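PDB 1ODO: putative cytochrome P450 154A1 from Streptomyces coelicolor, which belongs to the cytochrome P450 family of haem proteins and here carries 4-phenyl-1H-imidazole on its haem iron. Local coordinates for residues F88-Y91 / G92-R96; R233-L236 / L237-S241; D16-T19 / E20-T23; P46-L49 / K50-L53. One frame throughout, in Å; residues are numbered along the deposited sequence.

Contact 1 of 4, residues F88-Y91 / G92-R96; sequences FTAY and GPNHR. With HEM (protoporphyrin IX containing Fe), chain B; PIM (4-phenyl-1H-imidazole), chain C.
Where the loop after helix 80-83 turns into helix 92-100 beside the haem, the methyl of Ala90 packs against the first helical turn, its CB 3.4 Å from His95 CA. The link is otherwise loose: Tyr91 O receives Asn94 N and His95 N, both weakly, the latter at 3.5 Å. A water accepts from Tyr91 N at 2.9 Å and from Asn94 ND2 at 3.0 Å. The Tyr91 side chain leads away from the helix to Ser56, whose O bonds its hydroxyl, and its ring meets His65 edge-to-face. With CG anti to the backbone N (chi1 167°), the His95 imidazole reaches a haem propionate, NE2 giving HEM O2A an almost straight bond of 2.6 Å. The phenyl ring of 4-phenyl-1H-imidazole turns its C10-C11 edge to one face of Phe88, the planes nearly perpendicular, PIM C10 3.6 Å above the ring centre. His95 and Arg99 both bond to the haem, consistent with the His-x-x-x-Arg pattern of helix C in many bacterial P450s.

Contact 2 of 4, residues R233-L236 / L237-S241; sequences RDTL and LLMIS. With PIM (4-phenyl-1H-imidazole), chain C; HEM (protoporphyrin IX containing Fe), chain B.
Arg233 O accepts Leu237 N at 2.8 Å, opening a run of i to i+4 bonds in helix 229-244, part of the long distal helix that crosses the haem in P450s. Thr235 O takes Met239 N at 3.0 Å and Leu236 O takes Ile240 N at 2.9 Å. Asp234 O has two donors, Leu238 N, which sits 36° out of the carbonyl plane, and Asn86 ND2. Polar side chains find partners outside this turn: the Asp234 carboxylate accepts from Glu85 N and Tyr192 OH, Arg233 forms a salt bridge with Asp196, and Thr235 OG1 bonds to Glu231 O. Toward the ligands, carbon and sulfur atoms make the contacts. Leu238 CD1 lies 3.6 Å from PIM C11 while CD2 approaches a haem methyl, which Met239 SD also touches, 3.6 Å from HEM CMA; Ser241 CB is 3.7 Å from PIM C8. Ser241 OG stands beside its own N (chi1 -64°), which brings it back to Leu237 O at 2.8 Å, across the carbonyl plane from Ser241 N, the second donor.

Contact 3 of 4, residues D16-T19 / E20-T23; sequences DHHT and EHRT
Asp16 O to Glu20 N at 3.1 Å, and Thr19 O to Thr23 N at 2.9 Å, are i to i+4 bonds that start helix 17-25, with Asp16 just before it as N-cap. The Asp16 carboxylate is gripped twice by Thr19: OD1 accepts the backbone N at 3.2 Å, and OD2 takes the hydroxyl OG1 at 2.6 Å, both donors standing well above the carboxylate plane. One turn on, one face of the His21 imidazole covers His17 O, which lies 3.0 Å from the ring plane, under its centre; chi1 of -63°, with CG beside the backbone N, folds it there. The His17 side chain lies beside it, pointing the same way, with CD2 3.5 Å from His21 NE2 and the ring planes at 88°. Polar ends are tied further away: His17 NE2 to Glu286, Glu20 OE2 to His291, and Arg22 in a salt bridge to Asp333. His21 rests on helix 319-322. The arrangement is that of an N-capped helix serving as the connection in a beta-alpha-beta unit, here between strands 8-9 and 30-35.

Contact 4 of 4, residues P46-L49 / K50-L53; sequences PVLL and KQLL
Pro46 O receives Lys50 N at 2.9 Å, the first of four successive i to i+4 backbone bonds. Val47 O takes Gln51 N, Leu48 O takes Leu52 N, and Leu49 O takes Leu53 N with an angle of 158° at the hydrogen. Beyond the segments, Thr54 OG1 bonds to Lys50 O and Gln51 O, which share its single proton, and Val47 N to Asp45 OD1. The second kind of contact sets side-chain carbons against oxygens. Gln51 CG lies 3.1 Å from Val47 O, Leu53 CG 3.1 Å from Leu49 O and Lys50 CG 3.3 Å from Pro46 O; in all three CG stands beside the backbone N, chi1 between -61° and -74°, which swings it back over the preceding turn. Leu48 and Gln51 cross at about a right angle, Leu48 CD1 standing 3.9 Å from Gln51 OE1. This short helix, 46-52, follows strand 38-43 of the mixed sheet and corresponds in position to helix B of the P450 fold. Apolar contacts make up the third group. Leu48 CG meets Leu52 CD1 at 4.1 Å, and Leu49 CG meets Leu53 CD1 at 3.9 Å, the side chains slanting across each other in both pairs. Leu48, Leu49 and Leu52 also rest on Val43. Leu49 and Leu53 touch Tyr319, whose hydroxyl bonds to the haem, and the Leu53 side chain itself comes within about 4 Å of the haem at the nearest atoms.

How the contacts relate
From the N terminus the order is contact 3, contact 4, contact 1, contact 2. Each joins two consecutive segments, so none closes a long loop, and they follow in series without nesting or crossing. Contact 3 starts the helix between strands 8-9 and 30-35; contact 4 lies just after strand 38-43 of the same sheet, centres about 20 Å apart, and both have side chains on helix 319-322. Contact 1 comes next, about 8 Å from contact 4 at the nearest atoms. Contact 2, much later in the chain, meets contact 1 directly through Phe88 CB and Leu238 CD2, 4.2 Å apart, and the two share haem and 4-phenyl-1H-imidazole.

Contact 1 of 4, residues F88-Y91 / G92-R96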
loop_
_atom_site.group_PDB
_atom_site.type_symbol
_atom_site.label_atom_id
_atom_site.label_comp_id
_atom_site.label_asym_id
_atom_site.label_seq_id
_atom_site.Cartn_x
_atom_site.Cartn_y
_atom_site.Cartn_z
ATOM N N PHE A 88 -3.855 -0.176 -12.876
ATOM C CA PHE A 88 -4.677 -0.384 -11.682
ATOM C C PHE A 88 -6.170 -0.533 -11.994
ATOM O O PHE A 88 -6.929 -1.074 -11.188
ATOM C CB PHE A 88 -4.465 0.788 -10.709
ATOM C CG PHE A 88 -4.969 0.533 -9.309
ATOM C CD1 PHE A 88 -4.266 -0.298 -8.441
ATOM C CD2 PHE A 88 -6.134 1.145 -8.852
ATOM C CE1 PHE A 88 -4.715 -0.513 -7.137
ATOM C CE2 PHE A 88 -6.593 0.937 -7.551
ATOM C CZ PHE A 88 -5.881 0.108 -6.692
ATOM N N THR A 89 -6.593 -0.046 -13.156
ATOM C CA THR A 89 -8.000 -0.132 -13.551
ATOM C C THR A 89 -8.159 -0.779 -14.920
ATOM O O THR A 89 -9.176 -0.595 -15.590
ATOM C CB THR A 89 -8.644 1.262 -13.613
ATOM O OG1 THR A 89 -7.894 2.091 -14.512
ATOM C CG2 THR A 89 -8.663 1.902 -12.227
ATOM N N ALA A 90 -7.152 -1.542 -15.329
ATOM C CA ALA A 90 -7.183 -2.212 -16.621
ATOM C C ALA A 90 -7.568 -3.686 -16.495
ATOM O O ALA A 90 -7.356 -4.308 -15.454
ATOM C CB ALA A 90 -5.827 -2.078 -17.297
ATOM N N TYR A 91 -8.128 -4.231 -17.570
ATOM C CA TYR A 91 -8.558 -5.624 -17.619
ATOM C C TYR A 91 -7.952 -6.378 -18.809
ATOM O O TYR A 91 -7.776 -5.814 -19.889
ATOM C CB TYR A 91 -10.088 -5.673 -17.731
ATOM C CG TYR A 91 -10.661 -7.052 -17.951
ATOM C CD1 TYR A 91 -10.936 -7.894 -16.873
ATOM C CD2 TYR A 91 -10.906 -7.528 -19.241
ATOM C CE1 TYR A 91 -11.444 -9.180 -17.071
ATOM C CE2 TYR A 91 -11.413 -8.812 -19.452
ATOM C CZ TYR A 91 -11.679 -9.631 -18.362
ATOM O OH TYR A 91 -12.171 -10.904 -18.559
ATOM N N GLY A 92 -7.651 -7.658 -18.598
ATOM C CA GLY A 92 -7.080 -8.497 -19.642
ATOM C C GLY A 92 -5.880 -7.959 -20.396
ATOM O O GLY A 92 -4.967 -7.397 -19.793
ATOM N N PRO A 93 -5.845 -8.136 -21.729
ATOM C CA PRO A 93 -4.737 -7.660 -22.558
ATOM C C PRO A 93 -4.344 -6.210 -22.299
ATOM O O PRO A 93 -3.164 -5.870 -22.343
ATOM C CB PRO A 93 -5.255 -7.883 -23.977
ATOM C CG PRO A 93 -6.020 -9.166 -23.828
ATOM C CD PRO A 93 -6.798 -8.923 -22.537
ATOM N N ASN A 94 -5.327 -5.352 -22.035
ATOM C CA ASN A 94 -5.021 -3.951 -21.776
ATOM C C ASN A 94 -4.221 -3.833 -20.481
ATOM O O ASN A 94 -3.346 -2.972 -20.356
ATOM C CB ASN A 94 -6.296 -3.111 -21.686
ATOM C CG ASN A 94 -6.000 -1.616 -21.611
ATOM O OD1 ASN A 94 -5.201 -1.090 -22.392
ATOM N ND2 ASN A 94 -6.647 -0.927 -20.676
ATOM N N HIS A 95 -4.522 -4.693 -19.514
ATOM C CA HIS A 95 -3.796 -4.648 -18.250
ATOM C C HIS A 95 -2.367 -5.134 -18.473
ATOM O O HIS A 95 -1.412 -4.531 -17.984
ATOM C CB HIS A 95 -4.463 -5.519 -17.187
ATOM C CG HIS A 95 -3.596 -5.750 -15.988
ATOM N ND1 HIS A 95 -2.959 -6.949 -15.752
ATOM C CD2 HIS A 95 -3.199 -4.911 -15.002
ATOM C CE1 HIS A 95 -2.204 -6.838 -14.672
ATOM N NE2 HIS A 95 -2.333 -5.610 -14.198
ATOM N N ARG A 96 -2.227 -6.233 -19.206
ATOM C CA ARG A 96 -0.907 -6.783 -19.483
ATOM C C ARG A 96 -0.051 -5.698 -20.129
ATOM O O ARG A 96 1.107 -5.503 -19.763
ATOM C CB ARG A 96 -1.024 -8.001 -20.415
ATOM C CG ARG A 96 0.313 -8.542 -20.908
ATOM C CD ARG A 96 0.187 -9.968 -21.429
ATOM N NE ARG A 96 -0.873 -10.115 -22.422
ATOM C CZ ARG A 96 -0.805 -9.676 -23.674
ATOM N NH1 ARG A 96 0.284 -9.054 -24.107
ATOM N NH2 ARG A 96 -1.829 -9.861 -24.495
HETATM C CHA HEM B . -0.781 -2.716 -6.544
HETATM C CHB HEM B . 3.371 -0.331 -7.049
HETATM C CHC HEM B . 4.275 -0.893 -2.339
HETATM C CHD HEM B . 0.118 -3.250 -1.850
HETATM C C1A HEM B . 0.264 -2.035 -7.118
HETATM C C2A HEM B . 0.384 -1.664 -8.524
HETATM C C3A HEM B . 1.537 -0.995 -8.665
HETATM C C4A HEM B . 2.178 -0.930 -7.359
HETATM C CMA HEM B . 2.120 -0.382 -9.951
HETATM C CAA HEM B . -0.663 -2.005 -9.607
HETATM C CBA HEM B . -0.443 -3.429 -10.150
HETATM C CGA HEM B . -1.432 -3.885 -11.222
HETATM O O1A HEM B . -2.636 -3.468 -11.084
HETATM O O2A HEM B . -1.022 -4.614 -12.123
HETATM C C1B HEM B . 3.977 -0.265 -5.822
HETATM C C2B HEM B . 5.243 0.400 -5.568
HETATM C C3B HEM B . 5.506 0.245 -4.239
HETATM C C4B HEM B . 4.414 -0.510 -3.666
HETATM C CMB HEM B . 6.084 1.129 -6.638
HETATM C CAB HEM B . 6.713 0.751 -3.425
HETATM C CBB HEM B . 8.057 0.119 -3.822
HETATM C C1C HEM B . 3.212 -1.600 -1.796
HETATM C C2C HEM B . 3.109 -1.970 -0.376
HETATM C C3C HEM B . 1.937 -2.630 -0.235
HETATM C C4C HEM B . 1.323 -2.676 -1.546
HETATM C CMC HEM B . 4.194 -1.614 0.687
HETATM C CAC HEM B . 1.264 -3.252 1.017
HETATM C CBC HEM B . 2.146 -4.121 1.921
HETATM C C1D HEM B . -0.500 -3.314 -3.067
HETATM C C2D HEM B . -1.785 -3.921 -3.329
HETATM C C3D HEM B . -2.047 -3.764 -4.648
HETATM C C4D HEM B . -0.914 -3.070 -5.216
HETATM C CMD HEM B . -2.668 -4.595 -2.260
HETATM C CAD HEM B . -3.322 -4.215 -5.377
HETATM C CBD HEM B . -3.543 -5.718 -5.576
HETATM C CGD HEM B . -4.889 -5.876 -6.252
HETATM O O1D HEM B . -5.829 -6.349 -5.602
HETATM O O2D HEM B . -4.970 -5.466 -7.433
HETATM N NA HEM B . 1.372 -1.583 -6.440
HETATM N NB HEM B . 3.485 -0.808 -4.640
HETATM N NC HEM B . 2.113 -2.048 -2.487
HETATM N ND HEM B . 0.031 -2.784 -4.240
HETATM FE FE HEM B . 1.742 -1.825 -4.452
HETATM N N1 PIM C . -0.033 1.997 -3.227
HETATM C C2 PIM C . 0.836 0.930 -3.065
HETATM N N3 PIM C . 0.681 0.154 -4.016
HETATM C C4 PIM C . -0.246 0.609 -4.840
HETATM C C5 PIM C . -0.711 1.769 -4.366
HETATM C C6 PIM C . -1.759 2.704 -4.906
HETATM C C7 PIM C . -1.653 4.098 -4.594
HETATM C C8 PIM C . -2.656 5.003 -5.111
HETATM C C9 PIM C . -3.704 4.476 -5.906
HETATM C C10 PIM C . -3.799 3.092 -6.211
HETATM C C11 PIM C . -2.794 2.227 -5.685
HETATM O O HOH W 1 -8.991 -2.373 -19.590
#

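Contact 2 of 4, residues R233-L236 / L237-S241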
loop_
_atom_site.group_PDB
_atom_site.type_symbol
_atom_site.label_atom_id
_atom_site.label_comp_id
_atom_site.label_asym_id
_atom_site.label_seq_id
_atom_site.Cartn_x
_atom_site.Cartn_y
_atom_site.Cartn_z
ATOM N N ARG A 233 -0.211 10.532 -17.267
ATOM C CA ARG A 233 -0.356 11.169 -15.965
ATOM C C ARG A 233 -0.924 10.230 -14.907
ATOM O O ARG A 233 -0.490 10.264 -13.759
ATOM C CB ARG A 233 -1.194 12.460 -16.074
ATOM C CG ARG A 233 -2.631 12.293 -16.527
ATOM C CD ARG A 233 -3.108 13.527 -17.314
ATOM N NE ARG A 233 -3.050 14.788 -16.568
ATOM C CZ ARG A 233 -4.094 15.365 -15.975
ATOM N NH1 ARG A 233 -5.293 14.797 -16.025
ATOM N NH2 ARG A 233 -3.945 16.530 -15.349
ATOM N N ASP A 234 -1.868 9.376 -15.289
ATOM C CA ASP A 234 -2.459 8.444 -14.334
ATOM C C ASP A 234 -1.483 7.349 -13.909
ATOM O O ASP A 234 -1.549 6.856 -12.783
ATOM C CB ASP A 234 -3.744 7.839 -14.909
ATOM C CG ASP A 234 -4.897 8.829 -14.912
ATOM O OD1 ASP A 234 -4.693 9.984 -14.470
ATOM O OD2 ASP A 234 -6.007 8.459 -15.349
ATOM N N THR A 235 -0.582 6.956 -14.802
ATOM C CA THR A 235 0.389 5.925 -14.456
ATOM C C THR A 235 1.395 6.579 -13.507
ATOM O O THR A 235 1.853 5.963 -12.543
ATOM C CB THR A 235 1.112 5.382 -15.698
ATOM O OG1 THR A 235 0.167 4.687 -16.521
ATOM C CG2 THR A 235 2.228 4.421 -15.296
ATOM N N LEU A 236 1.727 7.841 -13.767
ATOM C CA LEU A 236 2.672 8.541 -12.902
ATOM C C LEU A 236 2.037 8.743 -11.528
ATOM O O LEU A 236 2.706 8.638 -10.506
ATOM C CB LEU A 236 3.056 9.896 -13.501
ATOM C CG LEU A 236 3.973 9.821 -14.723
ATOM C CD1 LEU A 236 4.255 11.230 -15.232
ATOM C CD2 LEU A 236 5.274 9.122 -14.349
ATOM N N LEU A 237 0.740 9.031 -11.510
ATOM C CA LEU A 237 0.027 9.243 -10.253
ATOM C C LEU A 237 0.140 7.972 -9.413
ATOM O O LEU A 237 0.447 8.022 -8.221
ATOM C CB LEU A 237 -1.447 9.568 -10.531
ATOM C CG LEU A 237 -2.346 9.912 -9.335
ATOM C CD1 LEU A 237 -3.529 10.735 -9.810
ATOM C CD2 LEU A 237 -2.813 8.642 -8.633
ATOM N N LEU A 238 -0.104 6.835 -10.054
ATOM C CA LEU A 238 -0.036 5.539 -9.391
ATOM C C LEU A 238 1.349 5.241 -8.824
ATOM O O LEU A 238 1.490 4.887 -7.652
ATOM C CB LEU A 238 -0.416 4.431 -10.382
ATOM C CG LEU A 238 -0.147 2.981 -9.958
ATOM C CD1 LEU A 238 -0.968 2.628 -8.719
ATOM C CD2 LEU A 238 -0.516 2.047 -11.105
ATOM N N MET A 239 2.373 5.381 -9.658
ATOM C CA MET A 239 3.737 5.111 -9.221
ATOM C C MET A 239 4.229 6.043 -8.122
ATOM O O MET A 239 4.876 5.600 -7.174
ATOM C CB MET A 239 4.689 5.156 -10.415
ATOM C CG MET A 239 4.276 4.227 -11.556
ATOM S SD MET A 239 3.992 2.522 -11.016
ATOM C CE MET A 239 5.604 2.141 -10.389
ATOM N N ILE A 240 3.934 7.332 -8.244
ATOM C CA ILE A 240 4.365 8.285 -7.231
ATOM C C ILE A 240 3.610 8.054 -5.923
ATOM O O ILE A 240 4.210 8.057 -4.849
ATOM C CB ILE A 240 4.153 9.739 -7.713
ATOM C CG1 ILE A 240 5.138 10.040 -8.846
ATOM C CG2 ILE A 240 4.336 10.718 -6.552
ATOM C CD1 ILE A 240 4.945 11.381 -9.497
ATOM N N SER A 241 2.300 7.842 -6.006
ATOM C CA SER A 241 1.507 7.612 -4.802
ATOM C C SER A 241 1.949 6.337 -4.091
ATOM O O SER A 241 2.047 6.299 -2.863
ATOM C CB SER A 241 0.022 7.506 -5.148
ATOM O OG SER A 241 -0.471 8.727 -5.668
HETATM N N1 PIM C . -0.033 1.997 -3.227
HETATM C C2 PIM C . 0.836 0.930 -3.065
HETATM N N3 PIM C . 0.681 0.154 -4.016
HETATM C C4 PIM C . -0.246 0.609 -4.840
HETATM C C5 PIM C . -0.711 1.769 -4.366
HETATM C C6 PIM C . -1.759 2.704 -4.906
HETATM C C7 PIM C . -1.653 4.098 -4.594
HETATM C C8 PIM C . -2.656 5.003 -5.111
HETATM C C9 PIM C . -3.704 4.476 -5.906
HETATM C C10 PIM C . -3.799 3.092 -6.211
HETATM C C11 PIM C . -2.794 2.227 -5.685
HETATM C CHA HEM B . -0.781 -2.716 -6.544
HETATM C CHB HEM B . 3.371 -0.331 -7.049
HETATM C CHC HEM B . 4.275 -0.893 -2.339
HETATM C CHD HEM B . 0.118 -3.250 -1.850
HETATM C C1A HEM B . 0.264 -2.035 -7.118
HETATM C C2A HEM B . 0.384 -1.664 -8.524
HETATM C C3A HEM B . 1.537 -0.995 -8.665
HETATM C C4A HEM B . 2.178 -0.930 -7.359
HETATM C CMA HEM B . 2.120 -0.382 -9.951
HETATM C CAA HEM B . -0.663 -2.005 -9.607
HETATM C CBA HEM B . -0.443 -3.429 -10.150
HETATM C CGA HEM B . -1.432 -3.885 -11.222
HETATM O O1A HEM B . -2.636 -3.468 -11.084
HETATM O O2A HEM B . -1.022 -4.614 -12.123
HETATM C C1B HEM B . 3.977 -0.265 -5.822
HETATM C C2B HEM B . 5.243 0.400 -5.568
HETATM C C3B HEM B . 5.506 0.245 -4.239
HETATM C C4B HEM B . 4.414 -0.510 -3.666
HETATM C CMB HEM B . 6.084 1.129 -6.638
HETATM C CAB HEM B . 6.713 0.751 -3.425
HETATM C CBB HEM B . 8.057 0.119 -3.822
HETATM C C1C HEM B . 3.212 -1.600 -1.796
HETATM C C2C HEM B . 3.109 -1.970 -0.376
HETATM C C3C HEM B . 1.937 -2.630 -0.235
HETATM C C4C HEM B . 1.323 -2.676 -1.546
HETATM C CMC HEM B . 4.194 -1.614 0.687
HETATM C CAC HEM B . 1.264 -3.252 1.017
HETATM C CBC HEM B . 2.146 -4.121 1.921
HETATM C C1D HEM B . -0.500 -3.314 -3.067
HETATM C C2D HEM B . -1.785 -3.921 -3.329
HETATM C C3D HEM B . -2.047 -3.764 -4.648
HETATM C C4D HEM B . -0.914 -3.070 -5.216
HETATM C CMD HEM B . -2.668 -4.595 -2.260
HETATM C CAD HEM B . -3.322 -4.215 -5.377
HETATM C CBD HEM B . -3.543 -5.718 -5.576
HETATM C CGD HEM B . -4.889 -5.876 -6.252
HETATM O O1D HEM B . -5.829 -6.349 -5.602
HETATM O O2D HEM B . -4.970 -5.466 -7.433
HETATM N NA HEM B . 1.372 -1.583 -6.440
HETATM N NB HEM B . 3.485 -0.808 -4.640
HETATM N NC HEM B . 2.113 -2.048 -2.487
HETATM N ND HEM B . 0.031 -2.784 -4.240
HETATM FE FE HEM B . 1.742 -1.825 -4.452
#

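Contact 3 of 4, residues D16-T19 / E20-T23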
loop_
_atom_site.group_PDB
_atom_site.type_symbol
_atom_site.label_atom_id
_atom_site.label_comp_id
_atom_site.label_asym_id
_atom_site.label_seq_id
_atom_site.Cartn_x
_atom_site.Cartn_y
_atom_site.Cartn_z
ATOM N N ASP A 16 -10.735 1.352 14.553
ATOM C CA ASP A 16 -10.491 0.070 15.208
ATOM C C ASP A 16 -10.562 -1.064 14.192
ATOM O O ASP A 16 -11.547 -1.808 14.143
ATOM C CB ASP A 16 -11.539 -0.141 16.305
ATOM C CG ASP A 16 -11.289 -1.389 17.126
ATOM O OD1 ASP A 16 -10.280 -2.085 16.881
ATOM O OD2 ASP A 16 -12.105 -1.672 18.026
ATOM N N HIS A 17 -9.507 -1.202 13.393
ATOM C CA HIS A 17 -9.467 -2.241 12.377
ATOM C C HIS A 17 -9.461 -3.673 12.903
ATOM O O HIS A 17 -9.926 -4.578 12.214
ATOM C CB HIS A 17 -8.290 -2.007 11.413
ATOM C CG HIS A 17 -6.940 -2.296 11.995
ATOM N ND1 HIS A 17 -6.434 -1.619 13.085
ATOM C CD2 HIS A 17 -5.973 -3.161 11.607
ATOM C CE1 HIS A 17 -5.213 -2.054 13.342
ATOM N NE2 HIS A 17 -4.908 -2.990 12.460
ATOM N N HIS A 18 -8.950 -3.887 14.115
ATOM C CA HIS A 18 -8.925 -5.242 14.671
ATOM C C HIS A 18 -10.350 -5.726 14.908
ATOM O O HIS A 18 -10.683 -6.875 14.615
ATOM C CB HIS A 18 -8.159 -5.294 15.993
ATOM C CG HIS A 18 -6.688 -5.064 15.849
ATOM N ND1 HIS A 18 -5.960 -5.568 14.793
ATOM C CD2 HIS A 18 -5.803 -4.421 16.645
ATOM C CE1 HIS A 18 -4.689 -5.243 14.945
ATOM N NE2 HIS A 18 -4.567 -4.548 16.061
ATOM N N THR A 19 -11.191 -4.860 15.460
ATOM C CA THR A 19 -12.572 -5.249 15.707
ATOM C C THR A 19 -13.246 -5.401 14.352
ATOM O O THR A 19 -14.061 -6.298 14.146
ATOM C CB THR A 19 -13.325 -4.194 16.532
ATOM O OG1 THR A 19 -12.760 -4.131 17.845
ATOM C CG2 THR A 19 -14.808 -4.560 16.640
ATOM N N GLU A 20 -12.889 -4.522 13.419
ATOM C CA GLU A 20 -13.469 -4.575 12.083
ATOM C C GLU A 20 -13.198 -5.939 11.438
ATOM O O GLU A 20 -14.072 -6.496 10.774
ATOM C CB GLU A 20 -12.890 -3.463 11.205
ATOM C CG GLU A 20 -13.386 -3.504 9.764
ATOM C CD GLU A 20 -12.817 -2.383 8.921
ATOM O OE1 GLU A 20 -13.452 -1.306 8.845
ATOM O OE2 GLU A 20 -11.727 -2.578 8.346
ATOM N N HIS A 21 -11.992 -6.473 11.627
ATOM C CA HIS A 21 -11.655 -7.775 11.045
ATOM C C HIS A 21 -12.661 -8.821 11.512
ATOM O O HIS A 21 -13.196 -9.593 10.718
ATOM C CB HIS A 21 -10.268 -8.263 11.485
ATOM C CG HIS A 21 -9.134 -7.393 11.046
ATOM N ND1 HIS A 21 -9.214 -6.551 9.959
ATOM C CD2 HIS A 21 -7.875 -7.267 11.529
ATOM C CE1 HIS A 21 -8.053 -5.943 9.790
ATOM N NE2 HIS A 21 -7.222 -6.362 10.729
ATOM N N ARG A 22 -12.897 -8.848 12.817
ATOM C CA ARG A 22 -13.831 -9.806 13.396
ATOM C C ARG A 22 -15.256 -9.611 12.907
ATOM O O ARG A 22 -15.935 -10.573 12.563
ATOM C CB ARG A 22 -13.785 -9.718 14.922
ATOM C CG ARG A 22 -12.382 -9.851 15.480
ATOM C CD ARG A 22 -12.371 -9.863 17.000
ATOM N NE ARG A 22 -11.006 -9.855 17.516
ATOM C CZ ARG A 22 -10.070 -10.740 17.176
ATOM N NH1 ARG A 22 -10.346 -11.714 16.316
ATOM N NH2 ARG A 22 -8.853 -10.650 17.695
ATOM N N THR A 23 -15.705 -8.361 12.874
ATOM C CA THR A 23 -17.054 -8.057 12.427
ATOM C C THR A 23 -17.273 -8.514 10.986
ATOM O O THR A 23 -18.313 -9.090 10.658
ATOM C CB THR A 23 -17.332 -6.549 12.546
ATOM O OG1 THR A 23 -17.108 -6.135 13.901
ATOM C CG2 THR A 23 -18.772 -6.236 12.156
#

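Contact 4 of 4, residues P46-L49 / K50-L53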
loop_
_atom_site.group_PDB
_atom_site.type_symbol
_atom_site.label_atom_id
_atom_site.label_comp_id
_atom_site.label_asym_id
_atom_site.label_seq_id
_atom_site.Cartn_x
_atom_site.Cartn_y
_atom_site.Cartn_z
ATOM N N PRO A 46 -9.677 -16.021 2.156
ATOM C CA PRO A 46 -8.557 -16.061 1.209
ATOM C C PRO A 46 -8.687 -17.045 0.050
ATOM O O PRO A 46 -8.193 -16.781 -1.044
ATOM C CB PRO A 46 -7.351 -16.359 2.106
ATOM C CG PRO A 46 -7.946 -17.151 3.215
ATOM C CD PRO A 46 -9.225 -16.396 3.507
ATOM N N VAL A 47 -9.340 -18.180 0.282
ATOM C CA VAL A 47 -9.502 -19.164 -0.786
ATOM C C VAL A 47 -10.382 -18.537 -1.866
ATOM O O VAL A 47 -10.031 -18.521 -3.049
ATOM C CB VAL A 47 -10.164 -20.455 -0.259
ATOM C CG1 VAL A 47 -10.446 -21.415 -1.412
ATOM C CG2 VAL A 47 -9.250 -21.120 0.759
ATOM N N LEU A 48 -11.523 -18.005 -1.443
ATOM C CA LEU A 48 -12.455 -17.371 -2.364
ATOM C C LEU A 48 -11.809 -16.145 -3.006
ATOM O O LEU A 48 -11.929 -15.918 -4.212
ATOM C CB LEU A 48 -13.729 -16.957 -1.615
ATOM C CG LEU A 48 -14.771 -16.163 -2.408
ATOM C CD1 LEU A 48 -15.222 -16.969 -3.625
ATOM C CD2 LEU A 48 -15.966 -15.845 -1.505
ATOM N N LEU A 49 -11.111 -15.355 -2.203
ATOM C CA LEU A 49 -10.466 -14.162 -2.732
ATOM C C LEU A 49 -9.472 -14.522 -3.847
ATOM O O LEU A 49 -9.479 -13.902 -4.909
ATOM C CB LEU A 49 -9.779 -13.397 -1.596
ATOM C CG LEU A 49 -9.406 -11.927 -1.816
ATOM C CD1 LEU A 49 -10.539 -11.171 -2.512
ATOM C CD2 LEU A 49 -9.096 -11.296 -0.457
ATOM N N LYS A 50 -8.633 -15.528 -3.623
ATOM C CA LYS A 50 -7.662 -15.928 -4.642
ATOM C C LYS A 50 -8.349 -16.392 -5.924
ATOM O O LYS A 50 -7.829 -16.186 -7.024
ATOM C CB LYS A 50 -6.747 -17.032 -4.115
ATOM C CG LYS A 50 -5.704 -16.540 -3.121
ATOM C CD LYS A 50 -4.863 -17.702 -2.626
ATOM C CE LYS A 50 -3.724 -17.243 -1.746
ATOM N NZ LYS A 50 -2.949 -18.427 -1.268
ATOM N N GLN A 51 -9.508 -17.027 -5.788
ATOM C CA GLN A 51 -10.234 -17.495 -6.964
ATOM C C GLN A 51 -10.768 -16.283 -7.725
ATOM O O GLN A 51 -10.665 -16.212 -8.949
ATOM C CB GLN A 51 -11.392 -18.409 -6.552
ATOM C CG GLN A 51 -10.925 -19.649 -5.815
ATOM C CD GLN A 51 -12.064 -20.507 -5.315
ATOM O OE1 GLN A 51 -13.109 -19.995 -4.909
ATOM N NE2 GLN A 51 -11.860 -21.821 -5.319
ATOM N N LEU A 52 -11.332 -15.322 -6.998
ATOM C CA LEU A 52 -11.869 -14.125 -7.639
ATOM C C LEU A 52 -10.759 -13.314 -8.306
ATOM O O LEU A 52 -10.944 -12.779 -9.399
ATOM C CB LEU A 52 -12.598 -13.250 -6.615
ATOM C CG LEU A 52 -13.873 -13.865 -6.026
ATOM C CD1 LEU A 52 -14.381 -12.986 -4.893
ATOM C CD2 LEU A 52 -14.936 -14.007 -7.119
ATOM N N LEU A 53 -9.607 -13.238 -7.643
ATOM C CA LEU A 53 -8.458 -12.495 -8.158
ATOM C C LEU A 53 -7.746 -13.130 -9.360
ATOM O O LEU A 53 -6.815 -12.542 -9.914
ATOM C CB LEU A 53 -7.447 -12.269 -7.029
ATOM C CG LEU A 53 -7.921 -11.391 -5.863
ATOM C CD1 LEU A 53 -6.873 -11.365 -4.747
ATOM C CD2 LEU A 53 -8.176 -9.986 -6.376
#